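PDB 2WW2: alpha-1,2-mannosidase from Bacteroides thetaiotaomicron, which hydrolyses alpha-mannosides with inversion of anomeric configuration, as a calcium-dependent member of glycoside hydrolase family 92. Local coordinates for residues Q69-P72 with W73-D76; W370-P373 with G374-C378. All coordinates share one frame; numbering follows the deposited sequence.

Contact 1 of 2, residues Q69-P72 with W73-D76; sequences QPSP and WIND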
ATOM      1  N   GLN A  69     -15.820  15.067 -29.610  1.00  8.74           N
ATOM      2  CA  GLN A  69     -14.695  14.531 -28.810  1.00  9.00           C
ATOM      3  C   GLN A  69     -14.955  13.148 -28.189  1.00  9.08           C
ATOM      4  O   GLN A  69     -15.918  12.961 -27.453  1.00  8.32           O
ATOM      5  CB  GLN A  69     -14.330  15.508 -27.695  1.00  8.97           C
ATOM      6  CG  GLN A  69     -13.267  15.004 -26.721  1.00  8.03           C
ATOM      7  CD  GLN A  69     -12.905  16.084 -25.742  1.00  8.81           C
ATOM      8  OE1 GLN A  69     -12.383  17.120 -26.140  1.00  8.43           O
ATOM      9  NE2 GLN A  69     -13.218  15.882 -24.459  1.00  8.76           N
ATOM     10  N   PRO A  70     -14.084  12.171 -28.480  1.00  8.95           N
ATOM     11  CA  PRO A  70     -14.243  10.835 -27.886  1.00  9.20           C
ATOM     12  C   PRO A  70     -13.354  10.585 -26.660  1.00 10.30           C
ATOM     13  O   PRO A  70     -13.464   9.519 -26.041  1.00 11.36           O
ATOM     14  CB  PRO A  70     -13.766   9.917 -29.002  1.00  8.40           C
ATOM     15  CG  PRO A  70     -12.621  10.727 -29.630  1.00  8.47           C
ATOM     16  CD  PRO A  70     -13.109  12.176 -29.591  1.00  8.51           C
ATOM     17  N   SER A  71     -12.484  11.535 -26.328  1.00  9.67           N
ATOM     18  CA  SER A  71     -11.550  11.424 -25.182  1.00 10.64           C
ATOM     19  C   SER A  71     -10.929  12.792 -24.967  1.00  9.82           C
ATOM     20  O   SER A  71     -10.678  13.503 -25.941  1.00  9.73           O
ATOM     21  CB  SER A  71     -10.433  10.411 -25.505  1.00  9.95           C
ATOM     22  OG  SER A  71      -9.173  10.840 -25.005  1.00 12.08           O
ATOM     23  N   PRO A  72     -10.689  13.181 -23.708  1.00 10.70           N
ATOM     24  CA  PRO A  72     -10.092  14.515 -23.510  1.00 10.93           C
ATOM     25  C   PRO A  72      -8.697  14.592 -24.081  1.00 11.56           C
ATOM     26  O   PRO A  72      -8.267  15.667 -24.475  1.00 12.70           O
ATOM     27  CB  PRO A  72     -10.032  14.687 -21.990  1.00 11.34           C
ATOM     28  CG  PRO A  72     -10.405  13.355 -21.392  1.00 13.03           C
ATOM     29  CD  PRO A  72     -11.101  12.535 -22.450  1.00 10.85           C
ATOM     30  N   TRP A  73      -7.991  13.469 -24.138  1.00 11.73           N
ATOM     31  CA  TRP A  73      -6.621  13.509 -24.657  1.00 12.74           C
ATOM     32  C   TRP A  73      -6.559  13.424 -26.168  1.00 11.91           C
ATOM     33  O   TRP A  73      -5.687  14.028 -26.782  1.00 11.93           O
ATOM     34  CB  TRP A  73      -5.740  12.468 -23.950  1.00 13.36           C
ATOM     35  CG  TRP A  73      -5.531  12.939 -22.529  1.00 16.31           C
ATOM     36  CD1 TRP A  73      -6.249  12.557 -21.416  1.00 18.46           C
ATOM     37  CD2 TRP A  73      -4.602  13.932 -22.085  1.00 18.65           C
ATOM     38  NE1 TRP A  73      -5.799  13.233 -20.315  1.00 18.89           N
ATOM     39  CE2 TRP A  73      -4.791  14.085 -20.692  1.00 19.99           C
ATOM     40  CE3 TRP A  73      -3.618  14.703 -22.727  1.00 19.57           C
ATOM     41  CZ2 TRP A  73      -4.033  14.981 -19.924  1.00 22.22           C
ATOM     42  CZ3 TRP A  73      -2.854  15.592 -21.958  1.00 22.57           C
ATOM     43  CH2 TRP A  73      -3.071  15.723 -20.572  1.00 22.91           C
ATOM     44  N   ILE A  74      -7.512  12.715 -26.771  1.00 10.72           N
ATOM     45  CA  ILE A  74      -7.671  12.760 -28.228  1.00  9.39           C
ATOM     46  C   ILE A  74      -8.191  14.158 -28.624  1.00  8.71           C
ATOM     47  O   ILE A  74      -7.805  14.710 -29.653  1.00  8.28           O
ATOM     48  CB  ILE A  74      -8.674  11.663 -28.659  1.00  9.85           C
ATOM     49  CG1 ILE A  74      -8.064  10.278 -28.358  1.00 10.54           C
ATOM     50  CG2 ILE A  74      -9.044  11.798 -30.135  1.00  8.54           C
ATOM     51  CD1 ILE A  74      -6.863   9.955 -29.220  1.00 11.98           C
ATOM     52  N   ASN A  75      -9.057  14.711 -27.779  1.00  7.85           N
ATOM     53  CA  ASN A  75      -9.549  16.081 -27.913  1.00  8.84           C
ATOM     54  C   ASN A  75     -10.511  16.180 -29.115  1.00  8.62           C
ATOM     55  O   ASN A  75     -10.992  15.146 -29.616  1.00  8.63           O
ATOM     56  CB  ASN A  75      -8.356  17.088 -27.935  1.00  8.06           C
ATOM     57  CG  ASN A  75      -8.733  18.498 -27.406  1.00  9.99           C
ATOM     58  OD1 ASN A  75      -9.739  19.081 -27.813  1.00 10.88           O
ATOM     59  ND2 ASN A  75      -7.882  19.059 -26.551  1.00  9.41           N
ATOM     60  N   ASP A  76     -10.819  17.397 -29.555  1.00  8.75           N
ATOM     61  CA  ASP A  76     -11.990  17.660 -30.421  1.00  8.28           C
ATOM     62  C   ASP A  76     -11.602  18.039 -31.858  1.00  8.21           C
ATOM     63  O   ASP A  76     -10.417  18.265 -32.155  1.00  8.37           O
ATOM     64  CB  ASP A  76     -12.857  18.783 -29.813  1.00  7.86           C
ATOM     65  CG  ASP A  76     -14.360  18.614 -30.125  1.00 10.23           C
ATOM     66  OD1 ASP A  76     -14.716  17.730 -30.945  1.00  9.78           O
ATOM     67  OD2 ASP A  76     -15.187  19.340 -29.515  1.00  9.50           O
TER
HETATM   68  O   HOH W   1      -6.011  17.346 -25.240  1.00 18.37           O
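Ser71 OG is gripped by two backbone N-H groups from the residues that follow it. Ile74 N donates to Ser71 OG almost straight, at 3.1 Å and 172°. Trp73 N gives it a weaker, more bent bond. His25 ND1 adds a third partner from outside the turn. The backbone closes the same turn: Asn75 N donates to Ser71 O at 2.7 Å. Side-chain and main-chain oxygens of one serine thus bind the next N-H groups, the pattern of an ST motif.

The turn is fixed again at Asn75. Its OD1 takes the N-H of Asp76 at 2.7 Å, on a lone pair in the carbonyl plane. Its ND2 donates to water 1 (2.9 Å to the water oxygen), which in turn donates to Pro72 O; Gly49 O is a second acceptor for ND2. Replacing Asn75 by an alanine would probably leave Asp76 N, Gly49 O and the bridging water without their mates.

The Gln69 side chain runs along the backbone of Asn75. Its CG stands opposite the backbone N (chi1 175°) and the chain stays extended, which brings OE1 to 3.5 Å from Asn75 CA. The far end of the amide is held too, with NE2 bonded to Gly51 O. Next along the chain, Pro70 CG meets Ile74 CG2 at 3.8 Å, the two side chains crossing at about a right angle.

The whole turn belongs to the loop joining the antiparallel strands 60-67 and 80-86, and Pro70 and Ile74 lean from it onto strand 370-371.

Contact 2 of 2, residues W370-P373 with G374-C378; sequences WASP and GHRGC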
ATOM      1  N   TRP A 370      -7.187   3.529 -33.809  1.00  8.24           N
ATOM      2  CA  TRP A 370      -7.793   4.724 -33.190  1.00  8.32           C
ATOM      3  C   TRP A 370      -8.049   5.738 -34.311  1.00  8.32           C
ATOM      4  O   TRP A 370      -7.136   6.072 -35.066  1.00  9.01           O
ATOM      5  CB  TRP A 370      -6.858   5.337 -32.124  1.00  7.83           C
ATOM      6  CG  TRP A 370      -7.502   5.428 -30.755  1.00  7.75           C
ATOM      7  CD1 TRP A 370      -7.169   4.710 -29.640  1.00  7.48           C
ATOM      8  CD2 TRP A 370      -8.615   6.265 -30.381  1.00  7.89           C
ATOM      9  NE1 TRP A 370      -8.004   5.062 -28.578  1.00  6.97           N
ATOM     10  CE2 TRP A 370      -8.891   6.016 -29.014  1.00  9.73           C
ATOM     11  CE3 TRP A 370      -9.383   7.220 -31.063  1.00  9.78           C
ATOM     12  CZ2 TRP A 370      -9.917   6.673 -28.324  1.00  9.54           C
ATOM     13  CZ3 TRP A 370     -10.427   7.859 -30.385  1.00  9.80           C
ATOM     14  CH2 TRP A 370     -10.677   7.582 -29.019  1.00 12.00           C
ATOM     15  N   ALA A 371      -9.294   6.201 -34.439  1.00  8.15           N
ATOM     16  CA  ALA A 371      -9.676   7.169 -35.466  1.00  7.78           C
ATOM     17  C   ALA A 371     -10.391   8.340 -34.820  1.00  8.17           C
ATOM     18  O   ALA A 371     -11.307   8.141 -34.007  1.00  7.98           O
ATOM     19  CB  ALA A 371     -10.627   6.510 -36.492  1.00  8.20           C
ATOM     20  N   SER A 372      -9.994   9.553 -35.201  1.00  7.88           N
ATOM     21  CA  SER A 372     -10.676  10.762 -34.730  1.00  8.47           C
ATOM     22  C   SER A 372     -10.189  12.025 -35.468  1.00  8.42           C
ATOM     23  O   SER A 372      -9.296  12.726 -34.992  1.00  9.34           O
ATOM     24  CB  SER A 372     -10.459  10.941 -33.217  1.00  8.20           C
ATOM     25  OG  SER A 372     -11.239  12.025 -32.714  1.00  7.84           O
ATOM     26  N   PRO A 373     -10.759  12.316 -36.643  1.00  8.40           N
ATOM     27  CA  PRO A 373     -11.714  11.479 -37.364  1.00  8.07           C
ATOM     28  C   PRO A 373     -10.989  10.499 -38.282  1.00  8.04           C
ATOM     29  O   PRO A 373     -11.547   9.472 -38.652  1.00  7.88           O
ATOM     30  CB  PRO A 373     -12.500  12.495 -38.197  1.00  8.07           C
ATOM     31  CG  PRO A 373     -11.529  13.619 -38.460  1.00  7.60           C
ATOM     32  CD  PRO A 373     -10.576  13.641 -37.282  1.00  8.47           C
ATOM     33  N   GLY A 374      -9.758  10.829 -38.639  1.00  7.23           N
ATOM     34  CA  GLY A 374      -8.909   9.932 -39.396  1.00  7.72           C
ATOM     35  C   GLY A 374      -7.917   9.264 -38.464  1.00  7.94           C
ATOM     36  O   GLY A 374      -8.087   9.299 -37.243  1.00  7.89           O
ATOM     37  N   HIS A 375      -6.864   8.681 -39.031  1.00  7.97           N
ATOM     38  CA  HIS A 375      -5.894   7.939 -38.240  1.00  7.61           C
ATOM     39  C   HIS A 375      -5.225   8.818 -37.185  1.00  8.10           C
ATOM     40  O   HIS A 375      -4.700   9.897 -37.499  1.00  7.96           O
ATOM     41  CB  HIS A 375      -4.799   7.369 -39.146  1.00  7.66           C
ATOM     42  CG  HIS A 375      -5.247   6.265 -40.056  1.00  8.04           C
ATOM     43  ND1 HIS A 375      -5.831   5.101 -39.594  1.00  7.95           N
ATOM     44  CD2 HIS A 375      -5.117   6.116 -41.397  1.00  7.98           C
ATOM     45  CE1 HIS A 375      -6.070   4.297 -40.619  1.00  9.79           C
ATOM     46  NE2 HIS A 375      -5.645   4.889 -41.724  1.00  8.17           N
ATOM     47  N   ARG A 376      -5.250   8.345 -35.937  1.00  7.63           N
ATOM     48  CA  ARG A 376      -4.591   9.013 -34.813  1.00  8.06           C
ATOM     49  C   ARG A 376      -3.684   8.020 -34.086  1.00  8.33           C
ATOM     50  O   ARG A 376      -4.045   6.841 -33.900  1.00  8.99           O
ATOM     51  CB  ARG A 376      -5.648   9.560 -33.846  1.00  7.65           C
ATOM     52  CG  ARG A 376      -6.539  10.678 -34.445  1.00  8.84           C
ATOM     53  CD  ARG A 376      -5.756  11.989 -34.593  1.00  6.79           C
ATOM     54  NE  ARG A 376      -5.344  12.460 -33.271  1.00  7.22           N
ATOM     55  CZ  ARG A 376      -6.130  13.132 -32.437  1.00  7.57           C
ATOM     56  NH1 ARG A 376      -7.396  13.428 -32.771  1.00  7.56           N
ATOM     57  NH2 ARG A 376      -5.657  13.494 -31.251  1.00  8.06           N
ATOM     58  N   GLY A 377      -2.522   8.483 -33.654  1.00  8.26           N
ATOM     59  CA  GLY A 377      -1.547   7.610 -32.994  1.00  8.88           C
ATOM     60  C   GLY A 377      -1.919   7.413 -31.527  1.00  8.83           C
ATOM     61  O   GLY A 377      -1.734   8.309 -30.728  1.00  8.13           O
ATOM     62  N   CYS A 378      -2.442   6.241 -31.173  1.00  8.74           N
ATOM     63  CA  CYS A 378      -2.906   6.031 -29.792  1.00 10.05           C
ATOM     64  C   CYS A 378      -3.141   4.543 -29.555  1.00  9.61           C
ATOM     65  O   CYS A 378      -3.723   3.870 -30.405  1.00  9.81           O
ATOM     66  CB  CYS A 378      -4.218   6.796 -29.585  1.00  9.30           C
ATOM     67  SG  CYS A 378      -4.845   6.794 -27.897  1.00 12.66           S
TER
HETATM   68  O   HOH W   2      -6.026   4.472 -36.963  1.00  7.30           O
HETATM   69  O   HOH W   3      -4.391   4.322 -34.668  1.00  8.50           O
HETATM   70  O   HOH W   4     -10.134  14.564 -32.250  1.00  9.82           O
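Trp370 O receives the N-H of Arg376 at 3.1 Å, within a tight hairpin-like reversal that rests on a single beta bridge, Ala371 with His375. Water 2 also donates to Trp370 O and links it to His375 ND1. Water 3 joins Trp370 N to Arg376 O. The Trp370 side chain meets Cys378: SG sits over one face of the indole, 3.9 Å from the centroid of the five-membered ring and 27° off its normal. This is a sulfur-aromatic contact.

Ala371 CA makes a CA-H...O contact with Gly374 O at 3.2 Å. The same oxygen accepts Ser372 N at 2.8 Å, in its carbonyl plane and on a lone pair.

Ser372 O faces the edge of the Arg376 guanidinium, where NH1 donates to it at 3.0 Å. The arginine chain is bent at chi2 (-73°) and chi3 (-63°), which brings the guanidinium back to Ser372 O. NH2 goes to Ile74 O. Ser372 OG is bound by Asp328 OD1 and by water 4.

Pro373 follows a cis peptide bond and turns the chain into Gly374. Its carbonyl O is hydrogen-bonded to Thr327 OG1.

Overall arrangement
Contact 1 belongs to the N-terminal domain of the family and contact 2 to the catalytic domain. They meet directly, their centres about 10 Å apart. The polar link at this junction, Arg376 NH2 to Ile74 O, spans 2.9 Å. Beside it, Ile74 CG2 packs on Ser372 OG at 3.4 Å, and Pro70 CG on Trp370 CZ3 at 3.7 Å. His25 also ties the two: it binds Ser71 and is touched by Cys378. One glycerol, probably from the crystallisation liquor, bonds to Arg376 NE. A glycerol also lies about 3 Å from the Pro70 side chain (nearest atoms). Such molecules often mark pockets, and this junction probably borders the family's active site, formed between these two domains.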